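Local coordinates for protein 4-amino-4-deoxy-L-arabinose transferase or related glycosyltransferases of PMT family (Cupriavidus metallidurans, PDB 5EZM) that probably transfers 4-amino-4-deoxy-L-arabinose from a polyprenyl-phosphate carrier to lipid A, as a zinc-binding membrane glycosyltransferase of the GT-C fold, at residues L145-M150 with L297-I302; S169-F174 with A197-A202; A187-M192 with R233-L238; V382-L387 with V419-I424. All blocks are in the same frame, centred on the assembly; numbering follows the deposited sequence.

Contact 1 (L145-M150 with L297-I302); sequences LLAAPM and LPWAGI. With MPG ([(Z)-octadec-9-enyl] (2R)-2,3-bis(oxidanyl)propanoate), chain L; MPG ([(Z)-octadec-9-enyl] (2R)-2,3-bis(oxidanyl)propanoate), chain O.
In the transmembrane part of this GT-C fold, a proline-containing break between two helices packs on a short 3-10 segment. Ala-147 ends helix 135-147, and Ala-148 leaves helical geometry and stands at the N-cap position of helix 149-155. The Pro-149 and Pro-298 rings meet through their CD atoms, with 3.5 Å between Pro-149 CD and Pro-298 CD. The Pro-298 ring also turns its CG to the backbone of the break, 3.4 Å from Ala-147 O. The same CG packs against the methyl group of Ala-147. No hydrogen bond joins the two segments, so the contact is one of shape and apolar surface.

Trp-299 carries the other half. Its CG lies anti to the carbonyl carbon (chi1 -43°), and the indole reaches across to Ala-147. The ring meets that methyl group obliquely, through its six-membered part. Its polar end is satisfied just before the segment, because NE1 donates a hydrogen bond to Ala-144 O. That bond ties the indole to the last turns of helix 135-147 and limits its rotation. Tyr-442 of helix 435-456 adds a ring to the indole and hydrogen-bonds Pro-298 O.

Bound MPG lipid lies close to both segments. Met-150 and Leu-297 touch one bound MPG molecule, Met-150 by its CE at 3.7 Å from C12. A second MPG runs past the carbonyls of Ala-300 and Gly-301. At the centre of the contact, the Ala-147 methyl CB sits 3.7 Å from Trp-299 CZ2.

Contact 2 (S169-F174 with A197-A202); sequences SCVLAF and AAMGVA. With DSL (mono-trans, octa-cis decaprenyl-phosphate), chain C.
Val-171, Ala-198 and Met-199 bury the most surface where helices 160-178 and 185-206 pack together. The axes of 169-174 and 197-202 run antiparallel, at 167°, and approach to 8.5 Å. The backbones are nearest at Val-171 and Ala-198, CA to CA 5.4 Å, where the alanine carries only a methyl; this is consistent with the close approach. Val-171 divides its two methyl groups between two partners. CG2 rests on the Ala-198 methyl, 3.6 Å from its CB. CG1 lies anti to the backbone N (chi1 -179°) and meets Met-199, 3.6 Å from its CG. These two side chains cross at about a right angle. Cys-170 touches Ala-198 through its CB.

Met-199 then bends at chi3 (-71°) and reaches the decaprenyl phosphate, with CE 3.5 Å from C27 of DSL. Val-171 CG1 touches the same lipid at C23, so the pair lines one side of the polyprenyl pocket. An alanine in place of Met-199 would probably leave Val-171 CG1 without the methylene it packs on and DSL C26 and C27 without the thioether end.

Leu-120 and Val-124 cover Cys-170, while Leu-172 packs on Ala-355 and Ile-358. The pair is thus joined to helix 112-133 through Cys-170 and to helix 352-365 through Leu-172.

Contact 3 (A187-M192 with R233-L238); sequences ARRGWM and RLHLAL. With MPG ([(Z)-octadec-9-enyl] (2R)-2,3-bis(oxidanyl)propanoate), chain S; PO4 (phosphate ion), chain B.
Arg-189 and His-235 meet where helix 185-206 of the GT-C membrane domain packs on the N-terminal end of helix 236-257. His-235 is the N-cap residue of that helix. Its positive phi of 52° marks the turn from helix 230-233 into the next.

Arg-189 can be followed outward. Its CB lies over one face of the imidazole in a CH-pi contact, 3.9 Å from the ring centroid and 3.5 Å from His-235 NE2. CG stays close to the same ring, near NE2 and CD2. CD moves on to Leu-238, 4.0 Å from its CD2. The chain then bends at chi3 (63°), and the guanidinium leads away from the other segment. Its plane stands 79° from that of the imidazole. An alanine at His-235 removes the imidazole face, and the aliphatic arm of Arg-189 would probably be less held and freer to turn.

Met-192 packs deeper in the contact. Its CB approaches His-235 ND1, and its CG lies near the carbonyls of Arg-233 and Leu-234. Leu-234 O is hydrogen-bonded by Trp-196 NE1. Arg-188 runs out to Arg-233, where NH1 is 3.5 Å from CG of that residue. The two guanidinium groups carry like charge and may repel each other mildly. Arg-233 NH1 has a long, weak ion pair with Asp-227.

Trp-191 of the same helix turns one face to an MPG lipid. A phosphate ion, probably from crystallisation, marks the start of helix 236-257: Ala-237 N donates to its O3 at 2.8 Å.

Contact 4 (V382-L387 with V419-I424); sequences VAACGL and VMLLGI
Two helices predicted to span the membrane, 369-389 and 403-430, pack antiparallel here. The axes of 382-387 and 419-424 cross at -156° and come within 9.5 Å. Leu-421 is the central side chain. It buries more surface than any other residue of the contact, and its two methyl groups take different partners. CG lies anti to the carbonyl carbon (chi1 -74°), which carries the branch towards helix 369-389. CD2 rests on Ala-383, 3.8 Å from its CB, and also lies near Ala-384 N. CD1 meets Leu-387, 4.0 Å from its CD2. The two leucines cross at about a right angle.

The Ala-383 methyl is shared. Met-420 and Ile-424 also touch it, with Met-420 CB and Ile-424 CD1 each 4.4 Å from Ala-383 CB. Both of these residues reach on to helix 435-456, where Met-446 meets them, so that helix backs the pair. Leu-387 also packs on Ala-414, Phe-417 and Val-418 of helix 403-430.

No hydrogen bond or charge pair crosses between the segments. The contact is purely apolar: methyl and methylene groups gathered round Ala-383, with the Leu-387 and Leu-421 pair beside them, join the helices. Such chemistry suits a helix pair within the lipid bilayer.

Overall arrangement
From the N terminus, 145-150 comes first and waits for 297-302, so contact 1 closes a long loop of the membrane domain. Contacts 2 and 3 are nested inside it. They cross each other: the order is 169-174, 187-192, 197-202, 233-238. Both use helix 185-206, and they touch where Phe-174 meets Trp-191, tying helices 160-178, 185-206 and 236-257 together beside the decaprenyl phosphate. Contact 4 follows in series after contact 1 and joins helices 369-389 and 403-430. Its centre lies about 14 Å from that of contact 1, and helix 435-456 touches both. Contacts 3 and 4 are farthest apart, with centres about 46 Å distant.

Contact 1 (L145-M150 with L297-I302)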
loop_
_atom_site.group_PDB
_atom_site.type_symbol
_atom_site.label_atom_id
_atom_site.label_comp_id
_atom_site.label_asym_id
_atom_site.label_seq_id
_atom_site.Cartn_x
_atom_site.Cartn_y
_atom_site.Cartn_z
ATOM N N LEU A 145 15.078 5.811 2.362
ATOM C CA LEU A 145 13.659 5.483 2.289
ATOM C C LEU A 145 12.929 6.363 1.282
ATOM O O LEU A 145 11.975 5.906 0.640
ATOM C CB LEU A 145 13.024 5.601 3.674
ATOM C CG LEU A 145 13.568 4.605 4.701
ATOM C CD1 LEU A 145 12.909 4.818 6.048
ATOM C CD2 LEU A 145 13.353 3.180 4.223
ATOM N N LEU A 146 13.364 7.615 1.118
ATOM C CA LEU A 146 12.725 8.490 0.141
ATOM C C LEU A 146 12.938 7.974 -1.277
ATOM O O LEU A 146 11.993 7.900 -2.070
ATOM C CB LEU A 146 13.259 9.916 0.284
ATOM C CG LEU A 146 12.656 10.954 -0.668
ATOM C CD1 LEU A 146 11.178 11.170 -0.375
ATOM C CD2 LEU A 146 13.416 12.269 -0.592
ATOM N N ALA A 147 14.176 7.598 -1.612
ATOM C CA ALA A 147 14.489 7.157 -2.966
ATOM C C ALA A 147 14.014 5.742 -3.259
ATOM O O ALA A 147 13.856 5.390 -4.433
ATOM C CB ALA A 147 15.995 7.241 -3.217
ATOM N N ALA A 148 13.799 4.925 -2.233
ATOM C CA ALA A 148 13.378 3.546 -2.436
ATOM C C ALA A 148 12.019 3.522 -3.124
ATOM O O ALA A 148 11.030 3.993 -2.540
ATOM C CB ALA A 148 13.318 2.795 -1.109
ATOM N N PRO A 149 11.922 3.000 -4.349
ATOM C CA PRO A 149 10.639 3.049 -5.065
ATOM C C PRO A 149 9.540 2.252 -4.394
ATOM O O PRO A 149 8.369 2.621 -4.519
ATOM C CB PRO A 149 10.990 2.474 -6.443
ATOM C CG PRO A 149 12.152 1.594 -6.185
ATOM C CD PRO A 149 12.953 2.287 -5.120
ATOM N N MET A 150 9.869 1.168 -3.688
ATOM C CA MET A 150 8.824 0.418 -2.999
ATOM C C MET A 150 8.196 1.245 -1.883
ATOM O O MET A 150 6.971 1.221 -1.701
ATOM C CB MET A 150 9.386 -0.894 -2.456
ATOM C CG MET A 150 8.394 -1.710 -1.644
ATOM S SD MET A 150 8.861 -3.451 -1.508
ATOM C CE MET A 150 8.250 -4.085 -3.067
ATOM N N LEU A 297 15.889 -0.346 -5.620
ATOM C CA LEU A 297 16.804 -0.330 -6.760
ATOM C C LEU A 297 17.909 0.715 -6.648
ATOM O O LEU A 297 19.079 0.360 -6.876
ATOM C CB LEU A 297 16.000 -0.155 -8.054
ATOM C CG LEU A 297 16.782 -0.254 -9.365
ATOM C CD1 LEU A 297 17.447 -1.615 -9.497
ATOM C CD2 LEU A 297 15.862 0.008 -10.539
ATOM N N PRO A 298 17.641 1.986 -6.320
ATOM C CA PRO A 298 18.740 2.965 -6.253
ATOM C C PRO A 298 19.829 2.617 -5.246
ATOM O O PRO A 298 20.886 3.261 -5.266
ATOM C CB PRO A 298 18.028 4.275 -5.877
ATOM C CG PRO A 298 16.705 3.867 -5.339
ATOM C CD PRO A 298 16.338 2.636 -6.094
ATOM N N TRP A 299 19.617 1.624 -4.382
ATOM C CA TRP A 299 20.632 1.194 -3.429
ATOM C C TRP A 299 21.095 -0.236 -3.677
ATOM O O TRP A 299 21.845 -0.785 -2.858
ATOM C CB TRP A 299 20.112 1.339 -1.995
ATOM C CG TRP A 299 19.374 2.628 -1.747
ATOM C CD1 TRP A 299 18.050 2.770 -1.441
ATOM C CD2 TRP A 299 19.917 3.955 -1.795
ATOM N NE1 TRP A 299 17.737 4.098 -1.291
ATOM C CE2 TRP A 299 18.864 4.847 -1.503
ATOM C CE3 TRP A 299 21.190 4.474 -2.053
ATOM C CZ2 TRP A 299 19.046 6.231 -1.466
ATOM C CZ3 TRP A 299 21.367 5.847 -2.014
ATOM C CH2 TRP A 299 20.302 6.709 -1.720
ATOM N N ALA A 300 20.677 -0.851 -4.788
ATOM C CA ALA A 300 21.053 -2.237 -5.054
ATOM C C ALA A 300 22.567 -2.412 -5.061
ATOM O O ALA A 300 23.085 -3.420 -4.564
ATOM C CB ALA A 300 20.451 -2.699 -6.380
ATOM N N GLY A 301 23.292 -1.424 -5.590
ATOM C CA GLY A 301 24.741 -1.489 -5.639
ATOM C C GLY A 301 25.409 -1.600 -4.283
ATOM O O GLY A 301 26.554 -2.059 -4.207
ATOM N N ILE A 302 24.731 -1.195 -3.209
ATOM C CA ILE A 302 25.294 -1.311 -1.869
ATOM C C ILE A 302 24.639 -2.432 -1.073
ATOM O O ILE A 302 24.827 -2.509 0.148
ATOM C CB ILE A 302 25.223 0.017 -1.092
ATOM C CG1 ILE A 302 23.774 0.388 -0.767
ATOM C CG2 ILE A 302 25.927 1.132 -1.854
ATOM C CD1 ILE A 302 23.645 1.505 0.242
HETATM C C5 MPG L . 12.992 -0.807 -12.652
HETATM C C6 MPG L . 11.653 -1.312 -12.086
HETATM C C7 MPG L . 11.298 -0.702 -10.713
HETATM C C8 MPG L . 10.258 -1.569 -9.960
HETATM C C9 MPG L . 9.763 -0.937 -8.636
HETATM C C10 MPG L . 8.911 -1.932 -7.799
HETATM C C11 MPG L . 7.939 -1.210 -6.845
HETATM C C12 MPG L . 7.097 -2.217 -5.990
HETATM C C13 MPG L . 6.053 -1.505 -5.104
HETATM C C14 MPG L . 5.002 -2.493 -4.505
HETATM C C15 MPG L . 3.793 -1.752 -3.853
HETATM C C16 MPG L . 2.971 -2.668 -2.904
HETATM C C2 MPG O . 22.737 -7.132 -5.592
HETATM C C3 MPG O . 23.913 -6.758 -6.488
HETATM C C4 MPG O . 24.906 -5.847 -5.781
HETATM C C5 MPG O . 26.154 -5.539 -6.623
HETATM C C6 MPG O . 27.293 -4.941 -5.781
HETATM C C7 MPG O . 28.640 -4.954 -6.528
HETATM C C8 MPG O . 29.852 -4.807 -5.576
HETATM C C1 MPG O . 21.791 -8.144 -6.243
#

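Contact 2 (S169-F174 with A197-A202)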
loop_
_atom_site.group_PDB
_atom_site.type_symbol
_atom_site.label_atom_id
_atom_site.label_comp_id
_atom_site.label_asym_id
_atom_site.label_seq_id
_atom_site.Cartn_x
_atom_site.Cartn_y
_atom_site.Cartn_z
ATOM N N SER A 169 7.108 -0.444 11.214
ATOM C CA SER A 169 8.316 0.361 11.334
ATOM C C SER A 169 8.358 1.076 12.676
ATOM O O SER A 169 9.443 1.311 13.223
ATOM C CB SER A 169 8.404 1.370 10.189
ATOM O OG SER A 169 7.517 2.452 10.400
ATOM N N CYS A 170 7.191 1.426 13.224
ATOM C CA CYS A 170 7.159 1.925 14.594
ATOM C C CYS A 170 7.511 0.826 15.593
ATOM O O CYS A 170 8.147 1.099 16.615
ATOM C CB CYS A 170 5.792 2.525 14.915
ATOM S SG CYS A 170 5.540 4.176 14.237
ATOM N N VAL A 171 7.106 -0.419 15.321
ATOM C CA VAL A 171 7.503 -1.525 16.194
ATOM C C VAL A 171 9.022 -1.632 16.254
ATOM O O VAL A 171 9.627 -1.639 17.336
ATOM C CB VAL A 171 6.873 -2.848 15.718
ATOM C CG1 VAL A 171 7.279 -3.987 16.640
ATOM C CG2 VAL A 171 5.360 -2.731 15.647
ATOM N N LEU A 172 9.663 -1.706 15.083
ATOM C CA LEU A 172 11.115 -1.842 15.033
ATOM C C LEU A 172 11.807 -0.634 15.650
ATOM O O LEU A 172 12.679 -0.778 16.515
ATOM C CB LEU A 172 11.570 -2.037 13.588
ATOM C CG LEU A 172 13.085 -2.048 13.384
ATOM C CD1 LEU A 172 13.695 -3.255 14.068
ATOM C CD2 LEU A 172 13.438 -2.024 11.905
ATOM N N ALA A 173 11.426 0.572 15.218
ATOM C CA ALA A 173 12.103 1.777 15.692
ATOM C C ALA A 173 11.946 1.947 17.195
ATOM O O ALA A 173 12.908 2.295 17.889
ATOM C CB ALA A 173 11.569 3.005 14.958
ATOM N N PHE A 174 10.742 1.710 17.720
ATOM C CA PHE A 174 10.541 1.845 19.159
ATOM C C PHE A 174 11.324 0.785 19.922
ATOM O O PHE A 174 11.867 1.062 20.999
ATOM C CB PHE A 174 9.052 1.767 19.500
ATOM C CG PHE A 174 8.239 2.903 18.940
ATOM C CD1 PHE A 174 8.851 4.074 18.520
ATOM C CD2 PHE A 174 6.862 2.797 18.828
ATOM C CE1 PHE A 174 8.106 5.114 18.001
ATOM C CE2 PHE A 174 6.111 3.834 18.310
ATOM C CZ PHE A 174 6.733 4.994 17.896
ATOM N N ALA A 197 2.303 -1.110 21.881
ATOM C CA ALA A 197 1.166 -0.385 21.329
ATOM C C ALA A 197 1.185 -0.412 19.807
ATOM O O ALA A 197 0.152 -0.651 19.168
ATOM C CB ALA A 197 1.167 1.056 21.842
ATOM N N ALA A 198 2.358 -0.176 19.209
ATOM C CA ALA A 198 2.472 -0.249 17.757
ATOM C C ALA A 198 2.103 -1.636 17.247
ATOM O O ALA A 198 1.429 -1.768 16.217
ATOM C CB ALA A 198 3.886 0.131 17.317
ATOM N N MET A 199 2.526 -2.686 17.957
ATOM C CA MET A 199 2.118 -4.037 17.578
ATOM C C MET A 199 0.606 -4.191 17.643
ATOM O O MET A 199 0.003 -4.855 16.790
ATOM C CB MET A 199 2.805 -5.071 18.471
ATOM C CG MET A 199 4.229 -5.393 18.045
ATOM S SD MET A 199 4.947 -6.777 18.948
ATOM C CE MET A 199 5.171 -6.035 20.562
ATOM N N GLY A 200 -0.026 -3.576 18.645
ATOM C CA GLY A 200 -1.477 -3.613 18.721
ATOM C C GLY A 200 -2.137 -2.961 17.520
ATOM O O GLY A 200 -3.046 -3.531 16.905
ATOM N N VAL A 201 -1.682 -1.756 17.166
ATOM C CA VAL A 201 -2.216 -1.081 15.984
ATOM C C VAL A 201 -2.017 -1.946 14.745
ATOM O O VAL A 201 -2.901 -2.037 13.883
ATOM C CB VAL A 201 -1.564 0.303 15.818
ATOM C CG1 VAL A 201 -2.106 0.998 14.579
ATOM C CG2 VAL A 201 -1.789 1.156 17.059
ATOM N N ALA A 202 -0.860 -2.607 14.643
ATOM C CA ALA A 202 -0.595 -3.462 13.491
ATOM C C ALA A 202 -1.577 -4.624 13.432
ATOM O O ALA A 202 -2.061 -4.986 12.351
ATOM C CB ALA A 202 0.845 -3.974 13.534
HETATM C C21 DSL C . 12.214 -7.254 16.396
HETATM C C22 DSL C . 11.206 -6.526 17.267
HETATM C C23 DSL C . 10.807 -5.094 16.933
HETATM C C24 DSL C . 10.670 -7.149 18.328
HETATM C C25 DSL C . 9.637 -6.417 19.223
HETATM C C26 DSL C . 8.463 -7.394 19.506
HETATM C C27 DSL C . 8.277 -7.564 21.052
HETATM C C28 DSL C . 8.740 -6.441 22.012
HETATM C C29 DSL C . 7.714 -8.687 21.543
HETATM C C30 DSL C . 7.248 -9.808 20.578
HETATM C C31 DSL C . 7.303 -11.195 21.302
HETATM C C32 DSL C . 5.921 -11.928 21.160
HETATM C C33 DSL C . 4.749 -11.556 22.088
HETATM C C34 DSL C . 5.763 -12.898 20.228
#

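Contact 3 (A187-M192 with R233-L238)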
loop_
_atom_site.group_PDB
_atom_site.type_symbol
_atom_site.label_atom_id
_atom_site.label_comp_id
_atom_site.label_asym_id
_atom_site.label_seq_id
_atom_site.Cartn_x
_atom_site.Cartn_y
_atom_site.Cartn_z
ATOM N N ALA A 187 12.591 5.889 30.136
ATOM C CA ALA A 187 12.624 5.940 28.680
ATOM C C ALA A 187 12.499 4.547 28.078
ATOM O O ALA A 187 11.806 4.362 27.072
ATOM C CB ALA A 187 13.907 6.621 28.204
ATOM N N ARG A 188 13.161 3.554 28.681
ATOM C CA ARG A 188 13.051 2.184 28.189
ATOM C C ARG A 188 11.618 1.677 28.286
ATOM O O ARG A 188 11.108 1.050 27.349
ATOM C CB ARG A 188 13.998 1.269 28.965
ATOM C CG ARG A 188 13.955 -0.192 28.537
ATOM C CD ARG A 188 14.938 -1.035 29.342
ATOM N NE ARG A 188 16.287 -0.472 29.329
ATOM C CZ ARG A 188 17.241 -0.816 28.467
ATOM N NH1 ARG A 188 17.006 -1.730 27.537
ATOM N NH2 ARG A 188 18.435 -0.244 28.538
ATOM N N ARG A 189 10.951 1.940 29.413
ATOM C CA ARG A 189 9.558 1.537 29.559
ATOM C C ARG A 189 8.659 2.295 28.591
ATOM O O ARG A 189 7.715 1.722 28.033
ATOM C CB ARG A 189 9.095 1.753 31.000
ATOM C CG ARG A 189 7.652 1.344 31.249
ATOM C CD ARG A 189 7.189 1.719 32.650
ATOM N NE ARG A 189 7.197 3.165 32.867
ATOM C CZ ARG A 189 8.123 3.814 33.567
ATOM N NH1 ARG A 189 9.123 3.146 34.127
ATOM N NH2 ARG A 189 8.046 5.129 33.709
ATOM N N GLY A 190 8.935 3.582 28.377
ATOM C CA GLY A 190 8.137 4.349 27.434
ATOM C C GLY A 190 8.250 3.816 26.018
ATOM O O GLY A 190 7.247 3.640 25.322
ATOM N N TRP A 191 9.477 3.544 25.575
ATOM C CA TRP A 191 9.658 3.014 24.230
ATOM C C TRP A 191 9.150 1.585 24.116
ATOM O O TRP A 191 8.755 1.158 23.026
ATOM C CB TRP A 191 11.126 3.088 23.821
ATOM C CG TRP A 191 11.619 4.479 23.604
ATOM C CD1 TRP A 191 12.578 5.131 24.321
ATOM C CD2 TRP A 191 11.171 5.399 22.603
ATOM N NE1 TRP A 191 12.759 6.399 23.826
ATOM C CE2 TRP A 191 11.907 6.589 22.770
ATOM C CE3 TRP A 191 10.220 5.333 21.579
ATOM C CZ2 TRP A 191 11.723 7.703 21.954
ATOM C CZ3 TRP A 191 10.041 6.438 20.766
ATOM C CH2 TRP A 191 10.788 7.608 20.959
ATOM N N MET A 192 9.147 0.834 25.220
ATOM C CA MET A 192 8.645 -0.534 25.158
ATOM C C MET A 192 7.124 -0.573 25.083
ATOM O O MET A 192 6.563 -1.328 24.280
ATOM C CB MET A 192 9.152 -1.341 26.352
ATOM C CG MET A 192 10.519 -1.953 26.113
ATOM S SD MET A 192 10.629 -2.718 24.479
ATOM C CE MET A 192 11.830 -1.654 23.686
ATOM N N ARG A 233 14.001 -6.979 29.212
ATOM C CA ARG A 233 13.875 -5.576 28.832
ATOM C C ARG A 233 12.581 -5.272 28.091
ATOM O O ARG A 233 12.267 -4.093 27.898
ATOM C CB ARG A 233 15.052 -5.152 27.949
ATOM C CG ARG A 233 16.388 -5.039 28.656
ATOM C CD ARG A 233 17.246 -6.272 28.437
ATOM N NE ARG A 233 18.659 -5.926 28.316
ATOM C CZ ARG A 233 19.659 -6.797 28.415
ATOM N NH1 ARG A 233 19.406 -8.076 28.648
ATOM N NH2 ARG A 233 20.915 -6.388 28.292
ATOM N N LEU A 234 11.830 -6.288 27.670
ATOM C CA LEU A 234 10.673 -6.060 26.814
ATOM C C LEU A 234 9.483 -5.459 27.548
ATOM O O LEU A 234 8.545 -5.003 26.886
ATOM C CB LEU A 234 10.244 -7.370 26.156
ATOM C CG LEU A 234 11.329 -8.157 25.424
ATOM C CD1 LEU A 234 10.744 -9.419 24.817
ATOM C CD2 LEU A 234 11.991 -7.297 24.359
ATOM N N HIS A 235 9.495 -5.437 28.879
ATOM C CA HIS A 235 8.311 -5.113 29.673
ATOM C C HIS A 235 7.135 -5.980 29.228
ATOM O O HIS A 235 6.105 -5.502 28.752
ATOM C CB HIS A 235 7.977 -3.620 29.595
ATOM C CG HIS A 235 8.862 -2.758 30.441
ATOM N ND1 HIS A 235 10.097 -2.314 30.017
ATOM C CD2 HIS A 235 8.696 -2.265 31.691
ATOM C CE1 HIS A 235 10.650 -1.582 30.967
ATOM N NE2 HIS A 235 9.821 -1.536 31.994
ATOM N N LEU A 236 7.326 -7.291 29.402
ATOM C CA LEU A 236 6.417 -8.283 28.833
ATOM C C LEU A 236 4.995 -8.108 29.356
ATOM O O LEU A 236 4.043 -8.014 28.574
ATOM C CB LEU A 236 6.945 -9.688 29.137
ATOM C CG LEU A 236 6.496 -10.869 28.273
ATOM C CD1 LEU A 236 5.135 -11.408 28.699
ATOM C CD2 LEU A 236 6.500 -10.489 26.804
ATOM N N ALA A 237 4.830 -8.065 30.682
ATOM C CA ALA A 237 3.490 -8.007 31.261
ATOM C C ALA A 237 2.770 -6.717 30.874
ATOM O O ALA A 237 1.661 -6.750 30.326
ATOM C CB ALA A 237 3.574 -8.144 32.780
ATOM N N LEU A 238 3.392 -5.569 31.149
ATOM C CA LEU A 238 2.758 -4.289 30.850
ATOM C C LEU A 238 2.487 -4.138 29.359
ATOM O O LEU A 238 1.436 -3.621 28.957
ATOM C CB LEU A 238 3.638 -3.147 31.354
ATOM C CG LEU A 238 3.088 -1.732 31.176
ATOM C CD1 LEU A 238 1.775 -1.580 31.923
ATOM C CD2 LEU A 238 4.104 -0.698 31.641
HETATM C C2 MPG S . 1.659 4.677 16.325
HETATM C C3 MPG S . 1.446 3.460 17.219
HETATM C C4 MPG S . 1.672 3.735 18.700
HETATM C C5 MPG S . 2.121 5.178 18.984
HETATM C C6 MPG S . 2.779 5.325 20.364
HETATM C C7 MPG S . 3.815 6.466 20.412
HETATM C C8 MPG S . 4.295 6.735 21.859
HETATM C C9 MPG S . 5.664 7.456 21.936
HETATM C C10 MPG S . 6.269 7.357 23.366
HETATM C C11 MPG S . 7.520 8.240 23.562
HETATM C C12 MPG S . 8.294 7.877 24.874
HETATM C C13 MPG S . 9.574 8.716 25.052
HETATM C C14 MPG S . 10.467 8.188 26.217
HETATM C C1 MPG S . 1.183 4.440 14.888
HETATM P P PO4 B . 8.105 -8.552 33.149
HETATM O O1 PO4 B . 9.296 -8.003 32.399
HETATM O O2 PO4 B . 7.998 -10.041 32.914
HETATM O O3 PO4 B . 6.848 -7.871 32.660
HETATM O O4 PO4 B . 8.281 -8.290 34.626
#

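Contact 4 (V382-L387 with V419-I424)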
loop_
_atom_site.group_PDB
_atom_site.type_symbol
_atom_site.label_atom_id
_atom_site.label_comp_id
_atom_site.label_asym_id
_atom_site.label_seq_id
_atom_site.Cartn_x
_atom_site.Cartn_y
_atom_site.Cartn_z
ATOM N N VAL A 382 22.290 1.664 -15.327
ATOM C CA VAL A 382 21.014 0.946 -15.328
ATOM C C VAL A 382 19.852 1.884 -15.644
ATOM O O VAL A 382 18.899 1.486 -16.326
ATOM C CB VAL A 382 20.804 0.190 -14.001
ATOM C CG1 VAL A 382 21.105 1.069 -12.839
ATOM C CG2 VAL A 382 19.383 -0.336 -13.892
ATOM N N ALA A 383 19.915 3.143 -15.200
ATOM C CA ALA A 383 18.863 4.091 -15.566
ATOM C C ALA A 383 18.876 4.383 -17.065
ATOM O O ALA A 383 17.815 4.521 -17.684
ATOM C CB ALA A 383 19.006 5.385 -14.768
ATOM N N ALA A 384 20.065 4.478 -17.666
ATOM C CA ALA A 384 20.139 4.643 -19.116
ATOM C C ALA A 384 19.560 3.430 -19.838
ATOM O O ALA A 384 18.931 3.566 -20.896
ATOM C CB ALA A 384 21.585 4.890 -19.545
ATOM N N CYS A 385 19.763 2.233 -19.280
ATOM C CA CYS A 385 19.138 1.044 -19.848
ATOM C C CYS A 385 17.622 1.109 -19.721
ATOM O O CYS A 385 16.900 0.666 -20.622
ATOM C CB CYS A 385 19.682 -0.212 -19.170
ATOM S SG CYS A 385 21.372 -0.630 -19.645
ATOM N N GLY A 386 17.119 1.648 -18.609
ATOM C CA GLY A 386 15.689 1.878 -18.498
ATOM C C GLY A 386 15.183 2.841 -19.553
ATOM O O GLY A 386 14.096 2.657 -20.106
ATOM N N LEU A 387 15.972 3.876 -19.854
ATOM C CA LEU A 387 15.592 4.820 -20.901
ATOM C C LEU A 387 15.549 4.145 -22.267
ATOM O O LEU A 387 14.613 4.364 -23.046
ATOM C CB LEU A 387 16.565 6.000 -20.914
ATOM C CG LEU A 387 16.371 7.056 -22.003
ATOM C CD1 LEU A 387 14.989 7.678 -21.898
ATOM C CD2 LEU A 387 17.449 8.121 -21.908
ATOM N N VAL A 419 14.677 11.990 -15.794
ATOM C CA VAL A 419 14.889 12.786 -14.587
ATOM C C VAL A 419 15.792 12.038 -13.612
ATOM O O VAL A 419 16.585 12.661 -12.890
ATOM C CB VAL A 419 13.545 13.203 -13.946
ATOM C CG1 VAL A 419 12.657 12.019 -13.706
ATOM C CG2 VAL A 419 13.771 13.951 -12.638
ATOM N N MET A 420 15.723 10.702 -13.591
ATOM C CA MET A 420 16.710 9.939 -12.830
ATOM C C MET A 420 18.125 10.260 -13.301
ATOM O O MET A 420 19.020 10.521 -12.487
ATOM C CB MET A 420 16.441 8.441 -12.951
ATOM C CG MET A 420 15.190 7.964 -12.248
ATOM S SD MET A 420 14.976 6.182 -12.416
ATOM C CE MET A 420 13.266 6.006 -11.909
ATOM N N LEU A 421 18.342 10.251 -14.619
ATOM C CA LEU A 421 19.670 10.545 -15.151
ATOM C C LEU A 421 20.108 11.962 -14.801
ATOM O O LEU A 421 21.276 12.194 -14.473
ATOM C CB LEU A 421 19.688 10.338 -16.664
ATOM C CG LEU A 421 19.671 8.885 -17.133
ATOM C CD1 LEU A 421 19.609 8.814 -18.651
ATOM C CD2 LEU A 421 20.894 8.156 -16.607
ATOM N N LEU A 422 19.187 12.924 -14.874
ATOM C CA LEU A 422 19.517 14.293 -14.491
ATOM C C LEU A 422 19.979 14.352 -13.043
ATOM O O LEU A 422 21.052 14.889 -12.744
ATOM C CB LEU A 422 18.314 15.209 -14.712
ATOM C CG LEU A 422 17.885 15.423 -16.165
ATOM C CD1 LEU A 422 16.619 16.263 -16.242
ATOM C CD2 LEU A 422 19.006 16.069 -16.963
ATOM N N GLY A 423 19.183 13.784 -12.131
ATOM C CA GLY A 423 19.577 13.755 -10.732
ATOM C C GLY A 423 20.932 13.104 -10.514
ATOM O O GLY A 423 21.730 13.571 -9.698
ATOM N N ILE A 424 21.210 12.021 -11.245
ATOM C CA ILE A 424 22.513 11.368 -11.133
ATOM C C ILE A 424 23.621 12.310 -11.586
ATOM O O ILE A 424 24.678 12.407 -10.946
ATOM C CB ILE A 424 22.518 10.055 -11.939
ATOM C CG1 ILE A 424 21.587 9.029 -11.294
ATOM C CG2 ILE A 424 23.936 9.498 -12.075
ATOM C CD1 ILE A 424 21.487 7.745 -12.072
#